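Local coordinates for protein epoxide hydrolase (Aspergillus niger, PDB 3G02) that probably hydrolyses epoxides to diols as an alpha/beta-hydrolase-fold enzyme, here in an enantioselective variant obtained by directed evolution, at residues A7-S12 with P86-E91. The protein carries 9 engineered substitutions. Residues are numbered along the deposited sequence; the frame is centred on the assembly and turned at random.
Sequences AKFPSS and PQFTTE
A7 and P86 bring the two backbones closest, with their CA atoms 5.5 Å apart; from there the irregular segment 7-12 diverges from the strand in 86-91. Side chains make most of the contact, with one backbone oxygen, that of A7. F9 and F88 form a T-shaped (edge-to-face) pair. Their ring centroids lie 4.8 Å apart and the planes meet at 66°. The CE1 corner of F9 does the touching: it sits 3.5 Å above the plane of the F88 ring, over its centre. Its closest ring atom is F88 CE2, 3.6 Å from F9 CE1, and F9 CZ follows over the CG side of the same face. In F88, CG stands beside the backbone N and anti to the carbonyl carbon (chi1 -52°), which carries the ring across to 7-12. The far end of that ring meets A7. F88 CZ lies 3.4 Å from A7 O, which approaches obliquely, and the A7 methyl packs near the same CZ. A7 CB also rests on the P86 ring, 3.9 Å from P86 CB. The contact is mostly apolar and lies away from the predicted catalytic residues. F99 of strand 95-102 meets both phenylalanines, and F103 adds a further ring against F9. The N-terminal loop, ahead of helix 26-38, thereby packs against strand 87-92, an outermost strand of the chain's mixed sheet, which pairs antiparallel with strand 95-102.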
ATOM      1  N   ALA A   7     -24.946 -32.192   8.755  1.00 18.39           N
ATOM      2  CA  ALA A   7     -25.144 -31.016   9.615  1.00 18.36           C
ATOM      3  C   ALA A   7     -25.346 -31.354  11.094  1.00 18.63           C
ATOM      4  O   ALA A   7     -25.521 -30.456  11.921  1.00 18.95           O
ATOM      5  CB  ALA A   7     -26.303 -30.170   9.098  1.00 18.26           C
ATOM      6  N   LYS A   8     -25.322 -32.641  11.424  1.00 18.54           N
ATOM      7  CA  LYS A   8     -25.489 -33.078  12.807  1.00 18.95           C
ATOM      8  C   LYS A   8     -24.172 -32.947  13.571  1.00 18.41           C
ATOM      9  O   LYS A   8     -23.167 -33.554  13.201  1.00 18.32           O
ATOM     10  CB  LYS A   8     -26.008 -34.522  12.851  1.00 18.92           C
ATOM     11  CG  LYS A   8     -26.241 -35.068  14.253  1.00 19.95           C
ATOM     12  CD  LYS A   8     -26.625 -36.539  14.211  1.00 20.57           C
ATOM     13  CE  LYS A   8     -26.361 -37.212  15.550  1.00 23.46           C
ATOM     14  NZ  LYS A   8     -26.532 -38.692  15.468  1.00 24.80           N
ATOM     15  N   PHE A   9     -24.186 -32.149  14.638  1.00 18.28           N
ATOM     16  CA  PHE A   9     -23.018 -31.994  15.502  1.00 18.16           C
ATOM     17  C   PHE A   9     -22.609 -33.336  16.103  1.00 18.39           C
ATOM     18  O   PHE A   9     -23.475 -34.184  16.355  1.00 18.21           O
ATOM     19  CB  PHE A   9     -23.319 -31.003  16.632  1.00 18.04           C
ATOM     20  CG  PHE A   9     -23.062 -29.556  16.280  1.00 17.62           C
ATOM     21  CD1 PHE A   9     -23.097 -29.110  14.958  1.00 17.64           C
ATOM     22  CD2 PHE A   9     -22.820 -28.630  17.289  1.00 17.13           C
ATOM     23  CE1 PHE A   9     -22.867 -27.770  14.648  1.00 17.89           C
ATOM     24  CE2 PHE A   9     -22.596 -27.293  16.993  1.00 17.76           C
ATOM     25  CZ  PHE A   9     -22.616 -26.859  15.669  1.00 17.65           C
ATOM     26  N   PRO A  10     -21.295 -33.539  16.333  1.00 18.56           N
ATOM     27  CA  PRO A  10     -20.829 -34.749  17.012  1.00 18.86           C
ATOM     28  C   PRO A  10     -21.474 -34.892  18.388  1.00 19.25           C
ATOM     29  O   PRO A  10     -21.825 -33.887  19.015  1.00 19.07           O
ATOM     30  CB  PRO A  10     -19.324 -34.511  17.158  1.00 18.83           C
ATOM     31  CG  PRO A  10     -18.994 -33.557  16.062  1.00 18.50           C
ATOM     32  CD  PRO A  10     -20.172 -32.655  15.967  1.00 18.47           C
ATOM     33  N   SER A  11     -21.640 -36.131  18.841  1.00 19.81           N
ATOM     34  CA  SER A  11     -22.272 -36.407  20.134  1.00 20.23           C
ATOM     35  C   SER A  11     -21.509 -35.784  21.302  1.00 20.02           C
ATOM     36  O   SER A  11     -22.103 -35.445  22.327  1.00 20.50           O
ATOM     37  CB  SER A  11     -22.417 -37.915  20.354  1.00 20.33           C
ATOM     38  OG  SER A  11     -21.147 -38.536  20.456  1.00 22.20           O
ATOM     39  N   SER A  12     -20.196 -35.633  21.133  1.00 19.72           N
ATOM     40  CA  SER A  12     -19.317 -35.073  22.165  1.00 19.46           C
ATOM     41  C   SER A  12     -19.291 -33.538  22.184  1.00 19.07           C
ATOM     42  O   SER A  12     -18.665 -32.938  23.062  1.00 18.79           O
ATOM     43  CB  SER A  12     -17.898 -35.628  22.011  1.00 19.79           C
ATOM     44  OG  SER A  12     -17.405 -35.411  20.696  1.00 20.75           O
ATOM     45  N   PRO A  86     -23.561 -27.044   5.118  1.00 12.34           N
ATOM     46  CA  PRO A  86     -23.891 -26.651   6.491  1.00 12.06           C
ATOM     47  C   PRO A  86     -22.998 -25.509   6.969  1.00 11.78           C
ATOM     48  O   PRO A  86     -21.776 -25.581   6.828  1.00 11.98           O
ATOM     49  CB  PRO A  86     -23.606 -27.921   7.305  1.00 12.29           C
ATOM     50  CG  PRO A  86     -23.738 -29.036   6.310  1.00 12.21           C
ATOM     51  CD  PRO A  86     -23.169 -28.465   5.041  1.00 12.56           C
ATOM     52  N   GLN A  87     -23.624 -24.455   7.489  1.00 11.69           N
ATOM     53  CA  GLN A  87     -22.914 -23.352   8.138  1.00 11.63           C
ATOM     54  C   GLN A  87     -23.519 -23.098   9.505  1.00 11.86           C
ATOM     55  O   GLN A  87     -24.726 -23.284   9.707  1.00 12.11           O
ATOM     56  CB  GLN A  87     -23.027 -22.059   7.336  1.00 11.40           C
ATOM     57  CG  GLN A  87     -22.483 -22.087   5.924  1.00 11.42           C
ATOM     58  CD  GLN A  87     -22.783 -20.791   5.211  1.00 12.36           C
ATOM     59  OE1 GLN A  87     -22.016 -19.837   5.299  1.00 12.13           O
ATOM     60  NE2 GLN A  87     -23.915 -20.738   4.520  1.00 12.33           N
ATOM     61  N   PHE A  88     -22.679 -22.650  10.433  1.00 12.03           N
ATOM     62  CA  PHE A  88     -23.104 -22.348  11.794  1.00 12.35           C
ATOM     63  C   PHE A  88     -22.353 -21.142  12.326  1.00 12.58           C
ATOM     64  O   PHE A  88     -21.336 -20.732  11.761  1.00 12.00           O
ATOM     65  CB  PHE A  88     -22.834 -23.540  12.718  1.00 12.63           C
ATOM     66  CG  PHE A  88     -23.387 -24.844  12.217  1.00 13.33           C
ATOM     67  CD1 PHE A  88     -22.630 -25.656  11.374  1.00 13.52           C
ATOM     68  CD2 PHE A  88     -24.660 -25.266  12.596  1.00 13.28           C
ATOM     69  CE1 PHE A  88     -23.134 -26.865  10.906  1.00 13.58           C
ATOM     70  CE2 PHE A  88     -25.174 -26.476  12.138  1.00 13.13           C
ATOM     71  CZ  PHE A  88     -24.411 -27.277  11.291  1.00 13.49           C
ATOM     72  N   THR A  89     -22.858 -20.569  13.413  1.00 12.78           N
ATOM     73  CA  THR A  89     -22.064 -19.644  14.213  1.00 13.15           C
ATOM     74  C   THR A  89     -22.058 -20.104  15.656  1.00 13.32           C
ATOM     75  O   THR A  89     -23.007 -20.734  16.128  1.00 13.07           O
ATOM     76  CB  THR A  89     -22.573 -18.184  14.161  1.00 13.23           C
ATOM     77  OG1 THR A  89     -23.904 -18.108  14.685  1.00 14.25           O
ATOM     78  CG2 THR A  89     -22.549 -17.635  12.741  1.00 13.11           C
ATOM     79  N   THR A  90     -20.971 -19.796  16.347  1.00 13.51           N
ATOM     80  CA  THR A  90     -20.911 -19.974  17.787  1.00 14.25           C
ATOM     81  C   THR A  90     -20.150 -18.794  18.364  1.00 14.74           C
ATOM     82  O   THR A  90     -19.381 -18.142  17.654  1.00 14.72           O
ATOM     83  CB  THR A  90     -20.268 -21.323  18.182  1.00 14.39           C
ATOM     84  OG1 THR A  90     -20.487 -21.571  19.578  1.00 15.16           O
ATOM     85  CG2 THR A  90     -18.773 -21.346  17.882  1.00 15.01           C
ATOM     86  N   GLU A  91     -20.374 -18.511  19.640  1.00 14.94           N
ATOM     87  CA  GLU A  91     -19.680 -17.410  20.285  1.00 15.55           C
ATOM     88  C   GLU A  91     -18.487 -17.892  21.088  1.00 15.44           C
ATOM     89  O   GLU A  91     -18.602 -18.773  21.941  1.00 15.49           O
ATOM     90  CB  GLU A  91     -20.637 -16.580  21.138  1.00 15.73           C
ATOM     91  CG  GLU A  91     -21.655 -15.812  20.308  1.00 18.50           C
ATOM     92  CD  GLU A  91     -21.998 -14.451  20.885  1.00 21.92           C
ATOM     93  OE1 GLU A  91     -22.958 -13.823  20.384  1.00 23.89           O
ATOM     94  OE2 GLU A  91     -21.312 -14.002  21.833  1.00 24.31           O
TER